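PDB 2IQI: hypothetical protein XCC0632 from Xanthomonas campestris pv. campestris, which is of unknown function but is probably the auxiliary lipoprotein component of an ABC-type transport system. Local coordinates for residues A[11-16]-A[61-66]; A[15-20]-A[164-169]; A[23-28]-A[176-181]; A[30-35]-A[85-90]; A[124-129]-A[142-147]. All coordinates share one frame; numbering follows the deposited sequence.

Interaction 1. Residues A[11-16]-A[61-66]; sequences TIYAPT and HGAGWA
Thr11 and Tyr13 supply the backbone groups that tie strand 11-13 to strand 63-65. Gly64 N donates to Thr11 O at 2.9 Å, Tyr13 N to Gly64 O at 2.8 Å, and Ala66 N to Tyr13 O at 3.0 Å. Thr11 N donates to Gly62 O at 2.9 Å, and Thr11 OG1 adds a weak bond to the same oxygen. Thr11 pairs with Ala63, Ile12 with Gly64 and Tyr13 with Trp65, all in parallel register; together they make a two-stranded parallel sheet, set apart from the larger mixed sheet of the protein. Apolar contacts differ on its two faces. Thr11, Tyr13, Ala63 and Trp65 share one face, where Tyr13 and Ala63 touch helix 155-185 and Tyr13 OH bonds to Thr155. Ala63 CB lies at the edge of the Tyr13 ring, 3.8 Å from CE2. Trp65 CZ3 is touched by Tyr13 CB and, at 3.9 Å, by Pro15 CG, the proline approaching the indole obliquely; Phe162 meets Trp65 edge-to-face. On the other face Ile12 chi1 (-58°) puts CG1 beside the backbone N and swings CG2 to the far side from N, 4.0 Å from Ala66 CB.

Interaction 2. Residues A[15-20]-A[164-169]; sequences PTVRVT and QALTQV
Thr167 OG1 is gripped twice: a water donates to it at 2.7 Å, and it bonds to Glu163 O one turn earlier in helix 155-185. The same water accepts from Arg18 N at 3.2 Å and gives a weak bond to Thr16 O, so a single molecule bridges the loop backbone to the helix without any direct hydrogen bond between 15-20 and 164-169. With chi1 at -63°, OG1 stands anti to the carbonyl carbon of Thr167, facing the water, while CG2 lies 3.9 Å from Arg18 O.

Beside the water the contact is apolar. Val17, the loop residue whose CA comes nearest to the helix, at 5.5 Å from Thr167 CA, sends CG2 against Leu166 CB at 3.6 Å, the two side chains crossing at about a right angle. Both Val17 methyls also lie alongside Thr167 OG1, the valine and threonine side chains running antiparallel, side by side. Pro15 CB touches Leu166 CD1 more loosely, at 4.4 Å, and Val19 CG2 approaches Thr167 O. Leu166 and Pro15 both continue onto Met72 of helix 69-82, which places this extended loop along the groove between the two helices, while Ala165 and Val169 turn to the sheet on another side of the helix. Thr16 and Arg18 start their side chains away from it. The alternation suits a loop that lays valines on a helix surface, its intervening peptide groups being satisfied in part through water.

Interaction 3. Residues A[23-28]-A[176-181]; sequences PAWPQV and WTLITG
Pro26 and Trp25 press on Leu178 and Ile179 near the C-terminal end of helix 155-185, and the packing is closest at the proline ring. Pro26 CD lies 3.5 Å from Ile179 CG1, and Pro26 CG rests 3.6 Å from Leu178 O. The ring therefore sits over the backbone of the helix as well as its side chains. Leu178 reaches farther in: with CG anti to its carbonyl carbon (chi1 -61°) and the chain extended beyond, CD1 meets Trp25 CB at 3.8 Å and Trp25 CE3 at 3.9 Å, an oblique approach to the indole. On this buried side Leu178 also touches Phe81 of helix 69-82, and Trp25 packs on Val19 and Val174.

The other parts are looser. Val28 brings CG2 only to 4.5 Å from Leu178 CD2. Ile179, although exposed and at the outer margin, is tight at CG1 against Pro26 and loose only at CD1, which stays 4.5 Å from Trp25 CD1. Gln27 starts its side chain away from the helix. Trp176 and Thr180 lie on the side of the helix facing strand 137-149, where Thr180 OG1 donates to Trp176 O at 2.6 Å.

The contact thus joins the loop before strand 31-34 to the long helix. No hydrogen bond crosses it: the hold between 23-28 and 176-181 is apolar packing of proline, tryptophan and valine on Leu178 and Ile179.

Interaction 4. Residues A[30-35]-A[85-90]; sequences WQLLVA and GKIAAV
A parallel strand pairing at one margin of the mixed sheet brings strand 31-34 beside the start of strand 89-91, helix 69-82 being among the elements that lie between them in the chain. Leu32 pairs with Val90, and Leu32 N donates to Ala89 O at 2.8 Å with an N-H...O angle of 167°; Val90 CA in turn makes a CA-H...O contact with Leu32 O. Next to it a water accepts from Ala88 N at 2.7 Å and donates to Trp30 O at 3.3 Å.

Leu32, Val34 and Val90 occupy the face turned to helix 69-82, where Leu32 and Val90 meet Phe81. The Leu32 and Val90 side chains run alongside each other in the same direction, while Val34 CG2 meets Val90 CG1 at 3.8 Å. Ile87 reaches out with CG1 anti to N (chi1 180°) and its chain extended, and CD1 touches both Leu32 CB at 3.7 Å and Trp30 CZ3 at 3.9 Å. Its approach to the indole is oblique; Trp30 NE1 bonds to Gln182. On the opposite face the Gln31 side chain, from CG to its amide, runs alongside Ala89 CB. One direct hydrogen bond and a water bridge thus join the two segments, the pairing continues through Leu32 and Val34 to Ala91, and Leu32, Val34 and Val90 bring aliphatic packing against helix 69-82.

Interaction 5. Residues A[124-129]-A[142-147]; sequences IELNAK and RTFTVA
Ile124 to Ala128 run antiparallel to Arg142 to Val146 at 161°, the segment axes 4.7 Å apart, in the hairpin of strands 121-132 and 137-149. Hydrogen-bonded pairs Ile124-Val146, Leu126-Phe144 and Ala128-Arg142 each carry two backbone bonds. Phe144 N donates to Leu126 O at 2.8 Å. Ala128 N donates to Arg142 O at 3.1 Å.

Their side chains share the face turned to helix 155-185. Leu126 holds CG between its N and carbonyl carbon (chi1 62°), from where CD1 leans obliquely to Phe144 CD2 at 4.1 Å. Ala128 CB lies at the edge of that ring, Arg142 CG over one face, and Trp176 of the helix meets it edge-to-face. Glu125, Asn127, Thr143 and Thr145 occupy the other face. There Asn127 ND2 donates to Thr143 OG1 at 3.2 Å, with the hydroxyl oxygen close to the amide plane. Glu125 CB touches Thr145 CG2, while its carboxylate forms salt bridges to Arg108 and Arg109 of the adjoining strand. The hairpin is thus two-faced: mainly apolar groups, with Arg142 at one end, face the long helix, whereas the reverse carries the Asn127-Thr143 bond and the Glu125 salt bridges.

Helix 155-185 connects most of these contacts: interactions 2 and 3 use it directly, their centres 18 Å apart, and interaction 5 packs against the same helix, touching both. Val169 CG2 packs on Phe144 CB at 3.7 Å, and Trp176 CH2 lies 3.7 Å from Ala128 O. Interaction 1 shares Pro15 and Thr16 with interaction 2, so the chain runs from the small parallel sheet onto the helix. Farther on, Thr20 O meets Trp25 CH2 at 3.9 Å, joining interactions 2 and 3. Interactions 3 and 4 adjoin, with centres 11 Å apart and a probable hydrogen bond from Val28 N to Lys86 O of 2.9 Å. Interactions 1 and 3 lie on opposite sides of the chain's centre, 33 Å between centres.

Interaction 1. Residues A[11-16]-A[61-66]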
# COMPACT_ATOMS: atom_id res chain seq x y z
N THR A 11 9.84 -1.53 20.80
CA THR A 11 9.73 -2.68 19.95
C THR A 11 9.64 -2.22 18.47
O THR A 11 8.93 -1.25 18.12
CB THR A 11 8.50 -3.47 20.32
OG1 THR A 11 8.39 -3.51 21.74
CG2 THR A 11 8.58 -4.90 19.78
N ILE A 12 10.39 -2.89 17.60
CA ILE A 12 10.32 -2.61 16.20
C ILE A 12 9.53 -3.71 15.44
O ILE A 12 9.95 -4.88 15.38
CB ILE A 12 11.75 -2.37 15.64
CG1 ILE A 12 12.44 -1.21 16.38
CG2 ILE A 12 11.77 -2.21 14.10
CD1 ILE A 12 11.71 0.16 16.34
N TYR A 13 8.39 -3.34 14.85
CA TYR A 13 7.63 -4.24 13.97
C TYR A 13 8.08 -4.24 12.51
O TYR A 13 8.41 -3.20 11.95
CB TYR A 13 6.13 -3.95 14.10
CG TYR A 13 5.67 -4.23 15.51
CD1 TYR A 13 5.56 -5.54 15.97
CD2 TYR A 13 5.42 -3.19 16.39
CE1 TYR A 13 5.16 -5.82 17.28
CE2 TYR A 13 5.02 -3.45 17.74
CZ TYR A 13 4.88 -4.77 18.15
OH TYR A 13 4.54 -5.06 19.44
N ALA A 14 8.12 -5.42 11.91
CA ALA A 14 8.44 -5.55 10.51
C ALA A 14 7.58 -6.61 9.89
O ALA A 14 7.88 -7.82 10.00
CB ALA A 14 9.90 -5.87 10.30
N PRO A 15 6.48 -6.18 9.26
CA PRO A 15 5.66 -7.11 8.53
C PRO A 15 6.35 -7.67 7.31
O PRO A 15 7.26 -7.08 6.75
CB PRO A 15 4.44 -6.27 8.13
CG PRO A 15 4.44 -5.14 9.11
CD PRO A 15 5.90 -4.84 9.26
N THR A 16 5.87 -8.85 6.92
CA THR A 16 6.37 -9.60 5.80
C THR A 16 5.20 -9.74 4.87
O THR A 16 4.16 -10.29 5.25
CB THR A 16 6.80 -10.97 6.27
OG1 THR A 16 7.85 -10.77 7.20
CG2 THR A 16 7.32 -11.81 5.11
N HIS A 61 2.99 4.20 22.08
CA HIS A 61 4.29 4.43 22.70
C HIS A 61 5.10 3.14 22.82
O HIS A 61 4.56 2.07 23.05
CB HIS A 61 4.18 5.24 24.00
CG HIS A 61 3.95 6.71 23.75
ND1 HIS A 61 2.69 7.28 23.71
CD2 HIS A 61 4.82 7.71 23.47
CE1 HIS A 61 2.79 8.57 23.44
NE2 HIS A 61 4.07 8.86 23.29
N GLY A 62 6.40 3.24 22.56
CA GLY A 62 7.28 2.07 22.65
C GLY A 62 7.06 1.01 21.57
O GLY A 62 7.42 -0.17 21.75
N ALA A 63 6.47 1.44 20.46
CA ALA A 63 6.34 0.63 19.26
C ALA A 63 6.67 1.50 18.04
O ALA A 63 6.37 2.69 18.04
CB ALA A 63 4.95 0.07 19.17
N GLY A 64 7.30 0.91 17.03
CA GLY A 64 7.50 1.62 15.76
C GLY A 64 7.67 0.64 14.62
O GLY A 64 7.79 -0.57 14.85
N TRP A 65 7.72 1.17 13.40
CA TRP A 65 7.94 0.41 12.16
C TRP A 65 9.45 0.38 11.73
O TRP A 65 10.12 1.41 11.79
CB TRP A 65 7.18 1.07 11.02
CG TRP A 65 5.68 1.12 11.08
CD1 TRP A 65 4.90 2.24 10.95
CD2 TRP A 65 4.78 0.02 11.23
NE1 TRP A 65 3.57 1.90 11.03
CE2 TRP A 65 3.47 0.55 11.21
CE3 TRP A 65 4.94 -1.35 11.43
CZ2 TRP A 65 2.34 -0.25 11.36
CZ3 TRP A 65 3.82 -2.15 11.56
CH2 TRP A 65 2.54 -1.59 11.52
N ALA A 66 9.96 -0.76 11.25
CA ALA A 66 11.30 -0.85 10.66
C ALA A 66 11.61 0.19 9.56
O ALA A 66 12.74 0.68 9.44
CB ALA A 66 11.52 -2.25 10.10

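Interaction 2. Residues A[15-20]-A[164-169]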
# COMPACT_ATOMS: atom_id res chain seq x y z
N PRO A 15 6.48 -6.18 9.26
CA PRO A 15 5.66 -7.11 8.53
C PRO A 15 6.35 -7.67 7.31
O PRO A 15 7.26 -7.08 6.75
CB PRO A 15 4.44 -6.27 8.13
CG PRO A 15 4.44 -5.14 9.11
CD PRO A 15 5.90 -4.84 9.26
N THR A 16 5.87 -8.85 6.92
CA THR A 16 6.37 -9.60 5.80
C THR A 16 5.20 -9.74 4.87
O THR A 16 4.16 -10.29 5.25
CB THR A 16 6.80 -10.97 6.27
OG1 THR A 16 7.85 -10.77 7.20
CG2 THR A 16 7.32 -11.81 5.11
N VAL A 17 5.35 -9.18 3.68
CA VAL A 17 4.32 -9.12 2.70
C VAL A 17 4.81 -9.86 1.49
O VAL A 17 5.63 -9.36 0.74
CB VAL A 17 3.97 -7.67 2.31
CG1 VAL A 17 3.13 -7.64 1.04
CG2 VAL A 17 3.26 -6.97 3.43
N ARG A 18 4.26 -11.06 1.32
CA ARG A 18 4.38 -11.85 0.09
C ARG A 18 3.05 -11.84 -0.68
O ARG A 18 2.02 -12.25 -0.15
CB ARG A 18 4.87 -13.27 0.45
CG ARG A 18 6.01 -13.21 1.47
CD ARG A 18 6.97 -14.37 1.44
NE ARG A 18 8.22 -14.04 2.14
CZ ARG A 18 9.27 -13.40 1.60
NH1 ARG A 18 9.27 -12.98 0.34
NH2 ARG A 18 10.34 -13.17 2.35
N VAL A 19 3.06 -11.33 -1.90
CA VAL A 19 1.81 -11.24 -2.69
C VAL A 19 1.72 -12.37 -3.71
O VAL A 19 2.58 -12.52 -4.58
CB VAL A 19 1.66 -9.93 -3.40
CG1 VAL A 19 0.57 -10.01 -4.39
CG2 VAL A 19 1.36 -8.85 -2.40
N THR A 20 0.65 -13.15 -3.57
CA THR A 20 0.41 -14.29 -4.42
C THR A 20 -0.07 -13.81 -5.79
O THR A 20 -1.10 -13.15 -5.89
CB THR A 20 -0.67 -15.25 -3.82
OG1 THR A 20 -0.27 -15.68 -2.52
CG2 THR A 20 -0.91 -16.48 -4.73
N GLN A 164 -1.76 -8.01 7.27
CA GLN A 164 -2.92 -8.43 6.53
C GLN A 164 -3.44 -7.29 5.61
O GLN A 164 -3.73 -7.54 4.41
CB GLN A 164 -4.00 -8.91 7.48
CG GLN A 164 -3.80 -10.27 8.16
CD GLN A 164 -4.61 -10.38 9.47
OE1 GLN A 164 -4.10 -10.81 10.49
NE2 GLN A 164 -5.86 -9.94 9.44
N ALA A 165 -3.51 -6.05 6.12
CA ALA A 165 -3.99 -4.90 5.34
C ALA A 165 -3.01 -4.54 4.23
O ALA A 165 -3.41 -4.20 3.09
CB ALA A 165 -4.23 -3.71 6.22
N LEU A 166 -1.72 -4.59 4.55
CA LEU A 166 -0.70 -4.34 3.58
C LEU A 166 -0.80 -5.33 2.48
O LEU A 166 -0.72 -4.93 1.32
CB LEU A 166 0.70 -4.48 4.17
CG LEU A 166 1.34 -3.14 4.46
CD1 LEU A 166 2.34 -3.28 5.61
CD2 LEU A 166 1.95 -2.63 3.18
N THR A 167 -0.94 -6.61 2.83
CA THR A 167 -0.93 -7.68 1.84
C THR A 167 -2.14 -7.50 0.92
O THR A 167 -2.00 -7.50 -0.31
CB THR A 167 -0.88 -9.07 2.48
OG1 THR A 167 0.34 -9.20 3.21
CG2 THR A 167 -0.95 -10.20 1.43
N GLN A 168 -3.32 -7.28 1.52
CA GLN A 168 -4.54 -7.09 0.74
C GLN A 168 -4.54 -5.84 -0.17
O GLN A 168 -4.91 -5.97 -1.34
CB GLN A 168 -5.79 -7.16 1.61
CG GLN A 168 -7.06 -6.90 0.86
CD GLN A 168 -8.32 -6.87 1.75
OE1 GLN A 168 -8.35 -7.44 2.83
NE2 GLN A 168 -9.36 -6.21 1.26
N VAL A 169 -4.10 -4.67 0.31
CA VAL A 169 -4.10 -3.46 -0.55
C VAL A 169 -3.10 -3.60 -1.69
O VAL A 169 -3.41 -3.20 -2.81
CB VAL A 169 -3.98 -2.07 0.22
CG1 VAL A 169 -2.56 -1.69 0.60
CG2 VAL A 169 -4.60 -0.94 -0.59
O HOH W 1 1.77 -11.51 3.21

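Interaction 3. Residues A[23-28]-A[176-181]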
# COMPACT_ATOMS: atom_id res chain seq x y z
N PRO A 23 -3.72 -15.80 -11.37
CA PRO A 23 -3.71 -16.37 -12.71
C PRO A 23 -4.46 -15.56 -13.72
O PRO A 23 -4.25 -15.75 -14.89
CB PRO A 23 -4.39 -17.74 -12.52
CG PRO A 23 -4.06 -18.08 -11.12
CD PRO A 23 -4.31 -16.75 -10.42
N ALA A 24 -5.29 -14.63 -13.29
CA ALA A 24 -6.00 -13.84 -14.28
C ALA A 24 -5.38 -12.48 -14.57
O ALA A 24 -5.99 -11.65 -15.29
CB ALA A 24 -7.46 -13.70 -13.88
N TRP A 25 -4.20 -12.21 -14.01
CA TRP A 25 -3.55 -10.96 -14.33
C TRP A 25 -2.89 -11.13 -15.69
O TRP A 25 -2.18 -12.12 -15.91
CB TRP A 25 -2.49 -10.58 -13.29
CG TRP A 25 -3.01 -10.23 -11.90
CD1 TRP A 25 -4.28 -9.87 -11.55
CD2 TRP A 25 -2.24 -10.16 -10.69
NE1 TRP A 25 -4.35 -9.62 -10.22
CE2 TRP A 25 -3.12 -9.78 -9.66
CE3 TRP A 25 -0.89 -10.38 -10.38
CZ2 TRP A 25 -2.70 -9.65 -8.33
CZ3 TRP A 25 -0.48 -10.24 -9.05
CH2 TRP A 25 -1.39 -9.88 -8.05
N PRO A 26 -3.08 -10.14 -16.59
CA PRO A 26 -2.39 -10.21 -17.87
C PRO A 26 -0.88 -10.24 -17.64
O PRO A 26 -0.36 -9.55 -16.72
CB PRO A 26 -2.77 -8.90 -18.56
CG PRO A 26 -3.15 -8.00 -17.47
CD PRO A 26 -3.82 -8.88 -16.45
N GLN A 27 -0.21 -11.06 -18.45
CA GLN A 27 1.23 -10.99 -18.65
C GLN A 27 1.50 -9.88 -19.63
O GLN A 27 1.01 -9.93 -20.75
CB GLN A 27 1.75 -12.31 -19.19
CG GLN A 27 3.26 -12.38 -19.14
CD GLN A 27 3.77 -13.79 -18.90
OE1 GLN A 27 3.28 -14.76 -19.51
NE2 GLN A 27 4.74 -13.92 -18.00
N VAL A 28 2.23 -8.85 -19.22
CA VAL A 28 2.39 -7.66 -20.05
C VAL A 28 3.81 -7.53 -20.60
O VAL A 28 4.66 -8.37 -20.33
CB VAL A 28 1.99 -6.34 -19.32
CG1 VAL A 28 0.55 -6.42 -18.77
CG2 VAL A 28 2.99 -6.00 -18.26
N TRP A 176 -4.68 -4.12 -10.31
CA TRP A 176 -5.39 -3.05 -10.99
C TRP A 176 -4.44 -2.33 -11.90
O TRP A 176 -4.88 -1.75 -12.89
CB TRP A 176 -5.97 -2.10 -9.97
CG TRP A 176 -6.53 -0.89 -10.49
CD1 TRP A 176 -7.81 -0.70 -10.94
CD2 TRP A 176 -5.87 0.36 -10.60
NE1 TRP A 176 -7.98 0.61 -11.34
CE2 TRP A 176 -6.79 1.28 -11.16
CE3 TRP A 176 -4.57 0.81 -10.32
CZ2 TRP A 176 -6.45 2.61 -11.42
CZ3 TRP A 176 -4.23 2.15 -10.59
CH2 TRP A 176 -5.17 3.02 -11.12
N THR A 177 -3.16 -2.34 -11.56
CA THR A 177 -2.13 -1.69 -12.36
C THR A 177 -1.89 -2.46 -13.64
O THR A 177 -1.82 -1.88 -14.71
CB THR A 177 -0.81 -1.57 -11.59
OG1 THR A 177 -1.06 -0.86 -10.38
CG2 THR A 177 0.23 -0.78 -12.41
N LEU A 178 -1.76 -3.78 -13.51
CA LEU A 178 -1.58 -4.64 -14.65
C LEU A 178 -2.78 -4.60 -15.56
O LEU A 178 -2.61 -4.53 -16.76
CB LEU A 178 -1.33 -6.07 -14.24
CG LEU A 178 -0.08 -6.25 -13.41
CD1 LEU A 178 -0.04 -7.68 -13.09
CD2 LEU A 178 1.20 -5.78 -14.16
N ILE A 179 -3.99 -4.69 -15.01
CA ILE A 179 -5.18 -4.76 -15.87
C ILE A 179 -5.43 -3.39 -16.52
O ILE A 179 -5.58 -3.32 -17.76
CB ILE A 179 -6.41 -5.30 -15.10
CG1 ILE A 179 -6.22 -6.80 -14.89
CG2 ILE A 179 -7.74 -5.00 -15.82
CD1 ILE A 179 -7.15 -7.39 -13.90
N THR A 180 -5.42 -2.33 -15.73
CA THR A 180 -5.65 -1.01 -16.28
C THR A 180 -4.55 -0.65 -17.30
O THR A 180 -4.85 -0.18 -18.40
CB THR A 180 -5.73 0.08 -15.19
OG1 THR A 180 -6.64 -0.32 -14.15
CG2 THR A 180 -6.19 1.37 -15.80
N GLY A 181 -3.30 -0.92 -16.96
CA GLY A 181 -2.21 -0.67 -17.86
C GLY A 181 -2.43 -1.33 -19.19
O GLY A 181 -2.33 -0.70 -20.24

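Interaction 4. Residues A[30-35]-A[85-90]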
# COMPACT_ATOMS: atom_id res chain seq x y z
N TRP A 30 4.83 -3.84 -21.37
CA TRP A 30 5.17 -2.45 -21.08
C TRP A 30 6.01 -2.40 -19.76
O TRP A 30 6.28 -3.46 -19.12
CB TRP A 30 3.95 -1.53 -21.06
CG TRP A 30 2.76 -2.13 -20.37
CD1 TRP A 30 1.79 -2.87 -20.94
CD2 TRP A 30 2.45 -2.06 -18.98
NE1 TRP A 30 0.87 -3.25 -20.00
CE2 TRP A 30 1.26 -2.78 -18.78
CE3 TRP A 30 3.07 -1.45 -17.87
CZ2 TRP A 30 0.65 -2.90 -17.52
CZ3 TRP A 30 2.46 -1.59 -16.60
CH2 TRP A 30 1.26 -2.30 -16.45
N GLN A 31 6.45 -1.20 -19.39
CA GLN A 31 7.44 -1.06 -18.36
C GLN A 31 6.91 -0.09 -17.35
O GLN A 31 6.30 0.92 -17.74
CB GLN A 31 8.74 -0.55 -18.92
CG GLN A 31 9.40 -1.55 -19.87
CD GLN A 31 10.90 -1.30 -20.08
OE1 GLN A 31 11.63 -2.23 -20.49
NE2 GLN A 31 11.36 -0.06 -19.79
N LEU A 32 7.14 -0.41 -16.07
CA LEU A 32 6.51 0.28 -14.98
C LEU A 32 7.49 0.97 -14.06
O LEU A 32 8.44 0.37 -13.53
CB LEU A 32 5.59 -0.66 -14.18
CG LEU A 32 4.72 -0.08 -13.04
CD1 LEU A 32 3.74 0.99 -13.51
CD2 LEU A 32 3.97 -1.18 -12.31
N LEU A 33 7.23 2.25 -13.86
CA LEU A 33 7.97 3.00 -12.87
C LEU A 33 7.04 3.18 -11.65
O LEU A 33 5.96 3.78 -11.79
CB LEU A 33 8.45 4.36 -13.41
CG LEU A 33 8.87 5.30 -12.27
CD1 LEU A 33 10.16 4.82 -11.68
CD2 LEU A 33 8.97 6.78 -12.66
N VAL A 34 7.46 2.69 -10.48
CA VAL A 34 6.71 2.90 -9.27
C VAL A 34 7.28 4.14 -8.57
O VAL A 34 8.41 4.11 -8.09
CB VAL A 34 6.76 1.65 -8.34
CG1 VAL A 34 6.04 1.91 -7.01
CG2 VAL A 34 6.20 0.43 -9.03
N ALA A 35 6.52 5.22 -8.51
CA ALA A 35 6.95 6.41 -7.79
C ALA A 35 7.06 6.24 -6.25
O ALA A 35 6.57 5.25 -5.67
CB ALA A 35 6.04 7.57 -8.13
N GLY A 85 5.63 -12.50 -11.84
CA GLY A 85 5.85 -13.17 -13.11
C GLY A 85 5.09 -12.49 -14.24
O GLY A 85 5.22 -12.87 -15.39
N LYS A 86 4.33 -11.44 -13.95
CA LYS A 86 3.48 -10.81 -14.96
C LYS A 86 4.12 -9.64 -15.70
O LYS A 86 3.66 -9.25 -16.77
CB LYS A 86 2.14 -10.41 -14.34
CG LYS A 86 1.40 -11.57 -13.64
CD LYS A 86 0.89 -12.60 -14.63
CE LYS A 86 0.45 -13.85 -13.90
NZ LYS A 86 -0.45 -14.68 -14.73
N ILE A 87 5.21 -9.11 -15.14
CA ILE A 87 5.84 -7.90 -15.67
C ILE A 87 7.36 -7.92 -15.47
O ILE A 87 7.85 -7.97 -14.36
CB ILE A 87 5.25 -6.60 -15.04
CG1 ILE A 87 5.93 -5.37 -15.60
CG2 ILE A 87 5.39 -6.62 -13.52
CD1 ILE A 87 5.17 -4.11 -15.33
N ALA A 88 8.09 -7.87 -16.58
CA ALA A 88 9.52 -8.03 -16.54
C ALA A 88 10.20 -6.74 -16.14
O ALA A 88 11.33 -6.79 -15.67
CB ALA A 88 10.06 -8.55 -17.89
N ALA A 89 9.53 -5.60 -16.30
CA ALA A 89 10.21 -4.33 -16.02
C ALA A 89 9.49 -3.42 -15.02
O ALA A 89 8.58 -2.68 -15.38
CB ALA A 89 10.54 -3.57 -17.33
N VAL A 90 9.93 -3.46 -13.77
CA VAL A 90 9.41 -2.58 -12.74
C VAL A 90 10.59 -1.95 -12.11
O VAL A 90 11.55 -2.64 -11.82
CB VAL A 90 8.75 -3.33 -11.59
CG1 VAL A 90 7.66 -2.44 -10.98
CG2 VAL A 90 8.22 -4.66 -12.03
O HOH W 2 7.76 -6.35 -18.78

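Interaction 5. Residues A[124-129]-A[142-147]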
# COMPACT_ATOMS: atom_id res chain seq x y z
N ILE A 124 -5.63 1.08 5.93
CA ILE A 124 -4.87 1.76 4.93
C ILE A 124 -5.85 2.29 3.95
O ILE A 124 -6.68 1.55 3.44
CB ILE A 124 -3.83 0.82 4.27
CG1 ILE A 124 -2.91 0.20 5.32
CG2 ILE A 124 -2.94 1.61 3.39
CD1 ILE A 124 -1.93 -0.74 4.78
N GLU A 125 -5.79 3.59 3.71
CA GLU A 125 -6.51 4.20 2.62
C GLU A 125 -5.54 4.97 1.76
O GLU A 125 -4.75 5.78 2.29
CB GLU A 125 -7.63 5.09 3.14
CG GLU A 125 -8.17 6.05 2.08
CD GLU A 125 -9.30 6.95 2.62
OE1 GLU A 125 -9.67 6.80 3.83
OE2 GLU A 125 -9.85 7.78 1.83
N LEU A 126 -5.59 4.71 0.45
CA LEU A 126 -4.68 5.33 -0.52
C LEU A 126 -5.29 5.52 -1.94
O LEU A 126 -6.29 4.85 -2.30
CB LEU A 126 -3.36 4.57 -0.58
CG LEU A 126 -3.43 3.10 -1.02
CD1 LEU A 126 -3.50 2.99 -2.56
CD2 LEU A 126 -2.31 2.17 -0.40
N ASN A 127 -4.70 6.43 -2.74
CA ASN A 127 -5.15 6.67 -4.10
C ASN A 127 -4.01 6.46 -5.10
O ASN A 127 -2.93 7.05 -4.96
CB ASN A 127 -5.68 8.08 -4.21
CG ASN A 127 -6.15 8.44 -5.60
OD1 ASN A 127 -5.39 9.02 -6.39
ND2 ASN A 127 -7.41 8.10 -5.92
N ALA A 128 -4.24 5.61 -6.09
CA ALA A 128 -3.25 5.37 -7.14
C ALA A 128 -3.67 6.03 -8.42
O ALA A 128 -4.82 5.95 -8.83
CB ALA A 128 -3.09 3.87 -7.39
N LYS A 129 -2.73 6.69 -9.05
CA LYS A 129 -2.93 7.13 -10.40
C LYS A 129 -1.97 6.31 -11.22
O LYS A 129 -0.82 6.07 -10.79
CB LYS A 129 -2.53 8.58 -10.53
CG LYS A 129 -3.42 9.52 -9.79
CD LYS A 129 -2.98 10.92 -10.07
CE LYS A 129 -4.15 11.80 -9.77
NZ LYS A 129 -4.63 11.79 -8.36
N ARG A 142 -7.86 5.45 -8.77
CA ARG A 142 -8.71 4.64 -7.92
C ARG A 142 -8.30 4.72 -6.47
O ARG A 142 -7.13 4.60 -6.13
CB ARG A 142 -8.70 3.17 -8.35
CG ARG A 142 -9.60 2.37 -7.47
CD ARG A 142 -9.74 0.95 -7.85
NE ARG A 142 -10.56 0.80 -9.04
CZ ARG A 142 -10.91 -0.38 -9.55
NH1 ARG A 142 -10.53 -1.51 -8.94
NH2 ARG A 142 -11.64 -0.42 -10.65
N THR A 143 -9.30 4.89 -5.61
CA THR A 143 -9.12 4.86 -4.17
C THR A 143 -9.29 3.44 -3.67
O THR A 143 -10.21 2.76 -4.07
CB THR A 143 -10.10 5.81 -3.52
OG1 THR A 143 -9.72 7.13 -3.90
CG2 THR A 143 -10.08 5.71 -2.01
N PHE A 144 -8.34 2.98 -2.86
CA PHE A 144 -8.37 1.65 -2.25
C PHE A 144 -8.42 1.86 -0.75
O PHE A 144 -7.58 2.59 -0.25
CB PHE A 144 -7.09 0.87 -2.58
CG PHE A 144 -6.96 0.49 -4.04
CD1 PHE A 144 -7.45 -0.72 -4.50
CD2 PHE A 144 -6.35 1.37 -4.95
CE1 PHE A 144 -7.32 -1.05 -5.85
CE2 PHE A 144 -6.21 1.04 -6.28
CZ PHE A 144 -6.70 -0.19 -6.74
N THR A 145 -9.37 1.23 -0.06
CA THR A 145 -9.44 1.28 1.41
C THR A 145 -9.46 -0.15 1.93
O THR A 145 -10.32 -0.92 1.57
CB THR A 145 -10.77 1.95 1.96
OG1 THR A 145 -11.11 3.11 1.20
CG2 THR A 145 -10.63 2.35 3.40
N VAL A 146 -8.56 -0.48 2.84
CA VAL A 146 -8.63 -1.77 3.46
C VAL A 146 -8.60 -1.60 4.97
O VAL A 146 -7.80 -0.82 5.49
CB VAL A 146 -7.48 -2.63 2.99
CG1 VAL A 146 -7.38 -3.90 3.82
CG2 VAL A 146 -7.66 -2.98 1.54
N ALA A 147 -9.50 -2.30 5.68
CA ALA A 147 -9.48 -2.34 7.16
C ALA A 147 -9.54 -3.77 7.67
O ALA A 147 -10.43 -4.56 7.31
CB ALA A 147 -10.62 -1.49 7.75